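Local coordinates for Myo-inositol 2-dehydrogenase (Lactobacillus plantarum WCFS1, PDB 3CEA), which probably catalyses the NAD-dependent oxidation of myo-inositol at its 2-hydroxyl, as an oxidoreductase with a Rossmann-type nucleotide-binding domain, at residues P82-M87 against V98-P103; D136-A141 against V252-M257; N211-Q216 against G243-H248. All coordinates share one frame; numbering follows the deposited sequence.

Contact 1: residues P82-M87 against V98-P103; sequences PFHPEM and VFCEKP. With NAD (nicotinamide-adenine-dinucleotide), chain E.
His84, near the start of helix 84-93, comes nearest Cys100 at the end of strand 97-100, with CA atoms 7.0 Å apart. Strand 74-77, this helix and strand 97-100 form a beta-alpha-beta unit of the NAD-binding Rossmann fold. The imidazole of His84 carries the contact. Its CG lies anti to the carbonyl carbon (chi1 -73°), which carries the ring toward the loop after the strand. There Pro103, which follows a cis peptide bond, offers its carbonyl to the ring. His84 ND1 donates a hydrogen bond to Pro103 O at 2.7 Å. The acceptor lies close to the ring plane and the donor nearly along the C=O axis (176°). Cys100 SG sits over one ring face, offset toward the rim, 3.6 Å from His84 CG. This is a sulfur-aromatic contact. The same two segments line the cofactor pocket. Glu101 OE1 accepts from the carboxamide N7N of NAD at 2.9 Å and also from Lys102 N. The other oxygen, Glu101 OE2, is hydrogen-bonded to His23 NE2. Lys102 O accepts from the ribose hydroxyl O2D of NAD at 2.7 Å. At the other end of the cofactor, the adenine amino N6A stands over the centre of the Phe83 ring. His84 NE2 is hydrogen-bonded to Ala79 O. Two backbone carbonyls, Pro103 O and Ala79 O, thus hold both ring nitrogens and fix the ring's rotation beside the nicotinamide ribose.

Contact 2: residues D136-A141 against V252-M257; sequences DSYRYA and VELEVM
Tyr138 joins helix 136-146 to strand 251-258 in the alpha+beta C-terminal domain of the GFO/IDH/MocA family. The helix packs on a face of the mixed sheet. The two short segments run almost parallel, 3° apart, with their axes 11.0 Å apart. The tyrosine ring spans this gap.

Apolar contact comes first. With chi1 at -75°, the ring leaves beside the backbone N and extends to the strand edge-on. Leu254 CB lies at that edge, in the ring plane, 3.6 Å from Tyr138 CE1. Leu254 CD2 also touches the ring, 3.7 Å from Tyr138 CE1. Val252 CG1 meets the phenol oxygen, and the two side chains cross at about a right angle. Ile265, Leu193 and Phe294 also pack against the tyrosine.

On the other side of the strand, Glu253 forms salt bridges with Arg157 and with Arg264 of the third subunit. That side of the sheet therefore meets the third subunit. The helix also meets the second subunit, through Ser137.

The polar link is through water. No direct hydrogen bond joins the segments. One water is hydrogen-bonded to Tyr138 OH at 3.0 Å and donates to Val252 O at 2.7 Å.

Contact 3: residues N211-Q216 against G243-H248; sequences NIAAPQ and GRHAAH
Ala213 and Ala214 pack against His245 in a small, partly buried loop contact at one end of the mixed sheet of the GFO/IDH/MocA C-terminal domain. Residues 211-216 follow strand 202-210. Residues 243-248 begin where strand 237-243 ends, and the chain turns a corner at Arg244. Ala213 and His245 have the nearest CA atoms, 6.6 Å apart.

The imidazole of His245 receives the loop over one face. Ala213 O lies 3.4 Å above the ring plane, offset toward the rim. Ala213 O is 3.5 Å from His245 NE2, but the angle is too poor for a hydrogen bond. Ala213 CB makes an off-centre CH-pi contact, 4.2 Å from the His245 ring centroid and 29° off the normal. Ala213 CB also touches His245 CB at 3.8 Å. Ala214 CB approaches CD2 of the ring obliquely. Met167 of helix 167-176 packs on both Ala214 and His245.

The ring is also held by its nitrogens. His245 ND1 is hydrogen-bonded to Ser259 O of the third subunit. Ala213 packs on the same Ser259 of that subunit, so both sides of this contact take part in the tetramer interface. The other ring nitrogen turns to water. One water molecule is hydrogen-bonded to His245 NE2 at 3.2 Å and accepts from Gln216 NE2, also at 3.2 Å.

Contact 1 comes first along the chain and closes before the other two open. It belongs to the Rossmann domain and its parallel sheet. Contacts 2 and 3 lie in the C-terminal domain. Contact 3 is nested inside the long loop closed by contact 2, and strand 245-246 is followed in the chain by strand 251-258. The three centres are well separated. Contact 1 is about 27 Å from contact 2 and 28 Å from contact 3, and contacts 2 and 3 are about 25 Å apart, centre to centre. Of the three, contact 1 touches the cofactor, whereas contacts 2 and 3 both touch the third subunit and tie the C-terminal domain to the tetramer.

Contact 1: residues P82-M87 against V98-P103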
# COMPACT_ATOMS: atom_id res chain seq x y z
N PRO A 82 22.46 27.24 19.78
CA PRO A 82 23.47 28.26 20.08
C PRO A 82 24.35 27.96 21.30
O PRO A 82 25.50 28.40 21.34
CB PRO A 82 22.63 29.52 20.34
CG PRO A 82 21.38 29.29 19.58
CD PRO A 82 21.10 27.83 19.74
N PHE A 83 23.82 27.20 22.25
CA PHE A 83 24.54 26.89 23.50
C PHE A 83 25.44 25.65 23.40
O PHE A 83 26.21 25.37 24.31
CB PHE A 83 23.55 26.73 24.66
CG PHE A 83 22.79 27.98 24.98
CD1 PHE A 83 23.36 28.98 25.76
CD2 PHE A 83 21.49 28.15 24.51
CE1 PHE A 83 22.66 30.14 26.06
CE2 PHE A 83 20.77 29.31 24.81
CZ PHE A 83 21.36 30.31 25.59
N HIS A 84 25.33 24.93 22.29
CA HIS A 84 26.09 23.70 22.07
C HIS A 84 27.62 23.86 22.14
O HIS A 84 28.27 23.10 22.85
CB HIS A 84 25.69 23.04 20.74
CG HIS A 84 24.35 22.39 20.75
ND1 HIS A 84 23.90 21.59 19.72
CD2 HIS A 84 23.36 22.39 21.68
CE1 HIS A 84 22.69 21.14 20.01
NE2 HIS A 84 22.34 21.61 21.19
N PRO A 85 28.20 24.84 21.40
CA PRO A 85 29.65 25.00 21.43
C PRO A 85 30.21 25.33 22.82
O PRO A 85 31.16 24.68 23.27
CB PRO A 85 29.90 26.17 20.47
CG PRO A 85 28.70 26.20 19.60
CD PRO A 85 27.58 25.83 20.50
N GLU A 86 29.61 26.31 23.49
CA GLU A 86 30.08 26.74 24.81
C GLU A 86 29.89 25.68 25.90
O GLU A 86 30.68 25.61 26.84
CB GLU A 86 29.44 28.08 25.22
CG GLU A 86 27.91 28.10 25.19
CD GLU A 86 27.33 29.38 25.76
OE1 GLU A 86 27.66 29.73 26.92
OE2 GLU A 86 26.53 30.04 25.06
N MSE A 87 28.84 24.87 25.76
CA MSE A 87 28.58 23.78 26.70
C MSE A 87 29.54 22.62 26.48
O MSE A 87 30.02 22.02 27.44
CB MSE A 87 27.14 23.30 26.60
CG MSE A 87 26.14 24.22 27.28
SE MSE A 87 24.30 23.70 26.95
CE MSE A 87 23.42 25.08 28.01
N VAL A 98 31.29 13.69 26.14
CA VAL A 98 30.18 14.53 25.69
C VAL A 98 29.36 13.89 24.57
O VAL A 98 29.90 13.51 23.53
CB VAL A 98 30.66 15.94 25.25
CG1 VAL A 98 29.49 16.78 24.75
CG2 VAL A 98 31.38 16.65 26.38
N PHE A 99 28.06 13.78 24.81
CA PHE A 99 27.09 13.52 23.76
C PHE A 99 26.32 14.82 23.51
O PHE A 99 25.53 15.25 24.35
CB PHE A 99 26.13 12.39 24.16
CG PHE A 99 25.14 12.02 23.08
CD1 PHE A 99 23.95 12.73 22.94
CD2 PHE A 99 25.41 10.96 22.22
CE1 PHE A 99 23.03 12.39 21.94
CE2 PHE A 99 24.49 10.61 21.23
CZ PHE A 99 23.30 11.33 21.09
N CYS A 100 26.57 15.43 22.37
CA CYS A 100 25.90 16.67 22.00
C CYS A 100 24.92 16.43 20.86
O CYS A 100 25.26 15.76 19.88
CB CYS A 100 26.93 17.74 21.60
SG CYS A 100 26.26 19.41 21.43
N GLU A 101 23.71 16.96 21.00
CA GLU A 101 22.71 16.87 19.95
C GLU A 101 23.10 17.68 18.72
O GLU A 101 23.91 18.60 18.80
CB GLU A 101 21.33 17.30 20.45
CG GLU A 101 20.46 16.15 20.96
CD GLU A 101 20.19 15.06 19.92
OE1 GLU A 101 20.35 15.32 18.70
OE2 GLU A 101 19.80 13.94 20.32
N LYS A 102 22.51 17.32 17.58
CA LYS A 102 22.72 18.02 16.32
C LYS A 102 21.93 19.33 16.32
O LYS A 102 20.90 19.42 17.00
CB LYS A 102 22.32 17.12 15.14
CG LYS A 102 20.82 16.85 15.00
CD LYS A 102 20.18 17.85 14.05
CE LYS A 102 18.77 18.22 14.48
NZ LYS A 102 18.10 19.09 13.48
N PRO A 103 22.40 20.36 15.60
CA PRO A 103 23.70 20.46 14.93
C PRO A 103 24.79 20.88 15.92
O PRO A 103 24.48 21.15 17.09
CB PRO A 103 23.49 21.57 13.89
CG PRO A 103 22.08 22.09 14.09
CD PRO A 103 21.58 21.56 15.39
PA NAD E . 13.35 22.64 23.49
O1A NAD E . 12.09 21.87 23.44
O2A NAD E . 13.11 24.09 23.36
O5B NAD E . 14.12 22.29 24.86
C5B NAD E . 15.25 23.04 25.27
C4B NAD E . 15.56 22.74 26.73
O4B NAD E . 16.84 23.24 27.08
C3B NAD E . 14.56 23.38 27.68
O3B NAD E . 14.17 22.40 28.62
C2B NAD E . 15.32 24.49 28.36
O2B NAD E . 14.94 24.66 29.71
C1B NAD E . 16.77 24.05 28.24
N9A NAD E . 17.69 25.20 28.14
C8A NAD E . 17.61 26.24 27.25
N7A NAD E . 18.64 27.08 27.47
C5A NAD E . 19.38 26.60 28.50
C6A NAD E . 20.52 27.07 29.13
N6A NAD E . 21.22 28.05 28.57
N1A NAD E . 21.07 26.34 30.17
C2A NAD E . 20.47 25.16 30.59
N3A NAD E . 19.33 24.70 29.96
C4A NAD E . 18.79 25.41 28.93
O3 NAD E . 14.36 22.15 22.33
PN NAD E . 14.38 20.62 21.81
O1N NAD E . 14.24 19.71 22.97
O2N NAD E . 13.45 20.54 20.67
O5D NAD E . 15.85 20.44 21.19
C5D NAD E . 17.03 20.81 21.86
C4D NAD E . 18.21 20.47 20.95
O4D NAD E . 18.02 19.20 20.37
C3D NAD E . 18.36 21.48 19.82
O3D NAD E . 19.71 21.90 19.76
C2D NAD E . 17.98 20.71 18.57
O2D NAD E . 18.80 21.05 17.47
C1D NAD E . 18.17 19.25 18.96
N1N NAD E . 17.18 18.38 18.29
C2N NAD E . 17.64 17.27 17.61
C3N NAD E . 16.74 16.42 16.96
C7N NAD E . 17.19 15.12 16.37
O7N NAD E . 16.40 14.52 15.37
N7N NAD E . 18.33 14.56 16.79
C4N NAD E . 15.37 16.71 17.00
C5N NAD E . 14.92 17.84 17.68
C6N NAD E . 15.84 18.67 18.32

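Contact 2: residues D136-A141 against V252-M257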
# COMPACT_ATOMS: atom_id res chain seq x y z
N ASP A 136 16.62 1.21 11.93
CA ASP A 136 16.62 -0.13 11.33
C ASP A 136 16.40 -0.11 9.82
O ASP A 136 17.05 -0.84 9.09
CB ASP A 136 15.57 -1.01 12.01
CG ASP A 136 15.76 -2.49 11.73
N SER A 137 15.47 0.75 9.38
CA SER A 137 15.10 0.85 7.96
C SER A 137 16.18 1.51 7.10
O SER A 137 16.53 1.01 6.03
CB SER A 137 13.76 1.58 7.80
OG SER A 137 12.70 0.82 8.32
N TYR A 138 16.72 2.63 7.58
CA TYR A 138 17.82 3.31 6.89
C TYR A 138 19.02 2.38 6.74
O TYR A 138 19.63 2.32 5.66
CB TYR A 138 18.21 4.61 7.59
CG TYR A 138 17.23 5.74 7.37
CD1 TYR A 138 17.13 6.36 6.12
CD2 TYR A 138 16.40 6.19 8.40
CE1 TYR A 138 16.23 7.39 5.90
CE2 TYR A 138 15.49 7.23 8.19
CZ TYR A 138 15.41 7.83 6.94
OH TYR A 138 14.52 8.86 6.72
N ARG A 139 19.34 1.64 7.80
CA ARG A 139 20.41 0.64 7.79
C ARG A 139 20.16 -0.48 6.77
O ARG A 139 21.10 -0.94 6.11
CB ARG A 139 20.59 0.03 9.19
CG ARG A 139 21.62 0.73 10.06
CD ARG A 139 21.82 -0.04 11.36
NE ARG A 139 23.05 0.34 12.05
N TYR A 140 18.91 -0.91 6.67
CA TYR A 140 18.51 -1.94 5.71
C TYR A 140 18.71 -1.47 4.27
O TYR A 140 19.23 -2.21 3.43
CB TYR A 140 17.05 -2.34 5.96
CG TYR A 140 16.52 -3.45 5.07
CD1 TYR A 140 16.85 -4.78 5.31
CD2 TYR A 140 15.68 -3.16 3.99
CE1 TYR A 140 16.36 -5.80 4.49
CE2 TYR A 140 15.18 -4.17 3.17
CZ TYR A 140 15.53 -5.48 3.43
OH TYR A 140 15.04 -6.48 2.62
N ALA A 141 18.30 -0.23 4.01
CA ALA A 141 18.46 0.39 2.70
C ALA A 141 19.92 0.63 2.34
O ALA A 141 20.30 0.50 1.17
CB ALA A 141 17.68 1.69 2.64
N VAL A 252 8.89 11.64 7.08
CA VAL A 252 10.33 11.48 7.00
C VAL A 252 10.63 10.39 5.98
O VAL A 252 10.42 9.20 6.22
CB VAL A 252 11.00 11.18 8.37
CG1 VAL A 252 12.49 10.96 8.20
CG2 VAL A 252 10.76 12.32 9.35
N GLU A 253 11.14 10.82 4.83
CA GLU A 253 11.17 10.01 3.64
C GLU A 253 12.53 10.15 2.95
O GLU A 253 13.04 11.26 2.81
CB GLU A 253 10.05 10.47 2.71
CG GLU A 253 9.73 9.56 1.53
CD GLU A 253 8.71 10.19 0.58
OE1 GLU A 253 8.05 11.19 0.96
OE2 GLU A 253 8.56 9.69 -0.56
N LEU A 254 13.10 9.02 2.55
CA LEU A 254 14.31 9.01 1.75
C LEU A 254 14.15 8.10 0.54
O LEU A 254 13.80 6.93 0.68
CB LEU A 254 15.53 8.59 2.57
CG LEU A 254 16.91 8.74 1.92
CD1 LEU A 254 17.29 10.20 1.71
CD2 LEU A 254 17.98 8.03 2.74
N GLU A 255 14.40 8.66 -0.64
CA GLU A 255 14.37 7.90 -1.88
C GLU A 255 15.76 7.83 -2.48
O GLU A 255 16.35 8.86 -2.79
CB GLU A 255 13.39 8.52 -2.87
CG GLU A 255 13.35 7.83 -4.23
CD GLU A 255 12.59 8.64 -5.26
OE1 GLU A 255 11.35 8.65 -5.22
OE2 GLU A 255 13.25 9.26 -6.12
N VAL A 256 16.27 6.62 -2.64
CA VAL A 256 17.53 6.43 -3.33
C VAL A 256 17.25 5.81 -4.70
O VAL A 256 16.90 4.64 -4.81
CB VAL A 256 18.54 5.60 -2.52
CG1 VAL A 256 19.93 5.76 -3.10
CG2 VAL A 256 18.54 6.03 -1.06
N MSE A 257 17.40 6.64 -5.73
CA MSE A 257 17.10 6.26 -7.09
C MSE A 257 18.38 5.81 -7.79
O MSE A 257 19.29 6.61 -8.01
CB MSE A 257 16.46 7.44 -7.82
CG MSE A 257 15.81 7.10 -9.13
SE MSE A 257 15.55 8.67 -10.25
CE MSE A 257 14.03 9.45 -9.33
O HOH W 1 12.06 7.24 7.20

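Contact 3: residues N211-Q216 against G243-H248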
# COMPACT_ATOMS: atom_id res chain seq x y z
N ASN A 211 6.78 30.68 2.65
CA ASN A 211 5.96 30.98 3.82
C ASN A 211 4.47 30.97 3.49
O ASN A 211 3.66 31.56 4.21
CB ASN A 211 6.36 32.32 4.44
CG ASN A 211 7.36 32.17 5.57
OD1 ASN A 211 7.32 31.21 6.34
ND2 ASN A 211 8.26 33.14 5.68
N ILE A 212 4.11 30.30 2.39
CA ILE A 212 2.72 30.23 1.95
C ILE A 212 1.83 29.54 2.99
O ILE A 212 0.77 30.05 3.34
CB ILE A 212 2.60 29.54 0.56
CG1 ILE A 212 3.23 30.42 -0.53
CG2 ILE A 212 1.14 29.24 0.21
CD1 ILE A 212 3.41 29.74 -1.88
N ALA A 213 2.29 28.40 3.50
CA ALA A 213 1.55 27.62 4.50
C ALA A 213 1.43 28.30 5.86
O ALA A 213 0.47 28.06 6.59
CB ALA A 213 2.17 26.24 4.65
N ALA A 214 2.40 29.15 6.20
CA ALA A 214 2.41 29.88 7.48
C ALA A 214 3.20 31.20 7.38
O ALA A 214 4.40 31.22 7.65
CB ALA A 214 2.97 29.00 8.60
N PRO A 215 2.51 32.30 7.00
CA PRO A 215 3.18 33.59 6.80
C PRO A 215 3.65 34.25 8.10
O PRO A 215 4.50 35.15 8.06
CB PRO A 215 2.10 34.45 6.12
CG PRO A 215 0.99 33.50 5.75
CD PRO A 215 1.07 32.39 6.74
N GLN A 216 3.10 33.81 9.23
CA GLN A 216 3.43 34.37 10.54
C GLN A 216 4.84 33.98 11.00
O GLN A 216 5.38 34.57 11.94
CB GLN A 216 2.39 33.97 11.60
CG GLN A 216 2.46 32.50 12.07
CD GLN A 216 1.65 31.54 11.21
OE1 GLN A 216 1.28 31.84 10.07
NE2 GLN A 216 1.36 30.36 11.76
N GLY A 243 9.88 20.93 5.98
CA GLY A 243 8.58 21.57 6.16
C GLY A 243 8.07 21.43 7.58
O GLY A 243 8.62 20.67 8.38
N ARG A 244 7.01 22.18 7.88
CA ARG A 244 6.44 22.24 9.23
C ARG A 244 4.91 22.29 9.23
O ARG A 244 4.30 22.63 10.25
CB ARG A 244 6.99 23.47 9.98
CG ARG A 244 8.48 23.70 9.83
CD ARG A 244 9.07 24.30 11.08
NE ARG A 244 10.53 24.27 11.07
CZ ARG A 244 11.27 23.26 11.52
NH1 ARG A 244 10.70 22.17 12.03
NH2 ARG A 244 12.59 23.34 11.47
N HIS A 245 4.28 21.95 8.10
CA HIS A 245 2.84 22.13 7.95
C HIS A 245 2.10 20.98 7.25
O HIS A 245 1.13 21.22 6.53
CB HIS A 245 2.56 23.45 7.23
CG HIS A 245 1.46 24.26 7.84
ND1 HIS A 245 0.15 24.17 7.42
CD2 HIS A 245 1.47 25.16 8.85
CE1 HIS A 245 -0.60 24.99 8.13
NE2 HIS A 245 0.18 25.61 9.01
N ALA A 246 2.54 19.74 7.48
CA ALA A 246 1.83 18.57 6.96
C ALA A 246 0.57 18.30 7.79
O ALA A 246 0.57 18.47 9.01
CB ALA A 246 2.73 17.35 6.94
N ALA A 247 -0.50 17.89 7.11
CA ALA A 247 -1.77 17.58 7.75
C ALA A 247 -1.84 16.15 8.30
O ALA A 247 -2.44 15.92 9.35
CB ALA A 247 -2.93 17.84 6.80
N HIS A 248 -1.20 15.21 7.60
CA HIS A 248 -1.30 13.79 7.95
C HIS A 248 -0.47 13.36 9.17
O HIS A 248 -0.90 12.50 9.94
CB HIS A 248 -1.00 12.90 6.74
CG HIS A 248 0.41 12.99 6.25
ND1 HIS A 248 0.92 14.12 5.64
CD2 HIS A 248 1.41 12.07 6.24
CE1 HIS A 248 2.18 13.90 5.29
NE2 HIS A 248 2.50 12.67 5.65
O HOH W 2 -0.55 28.68 9.77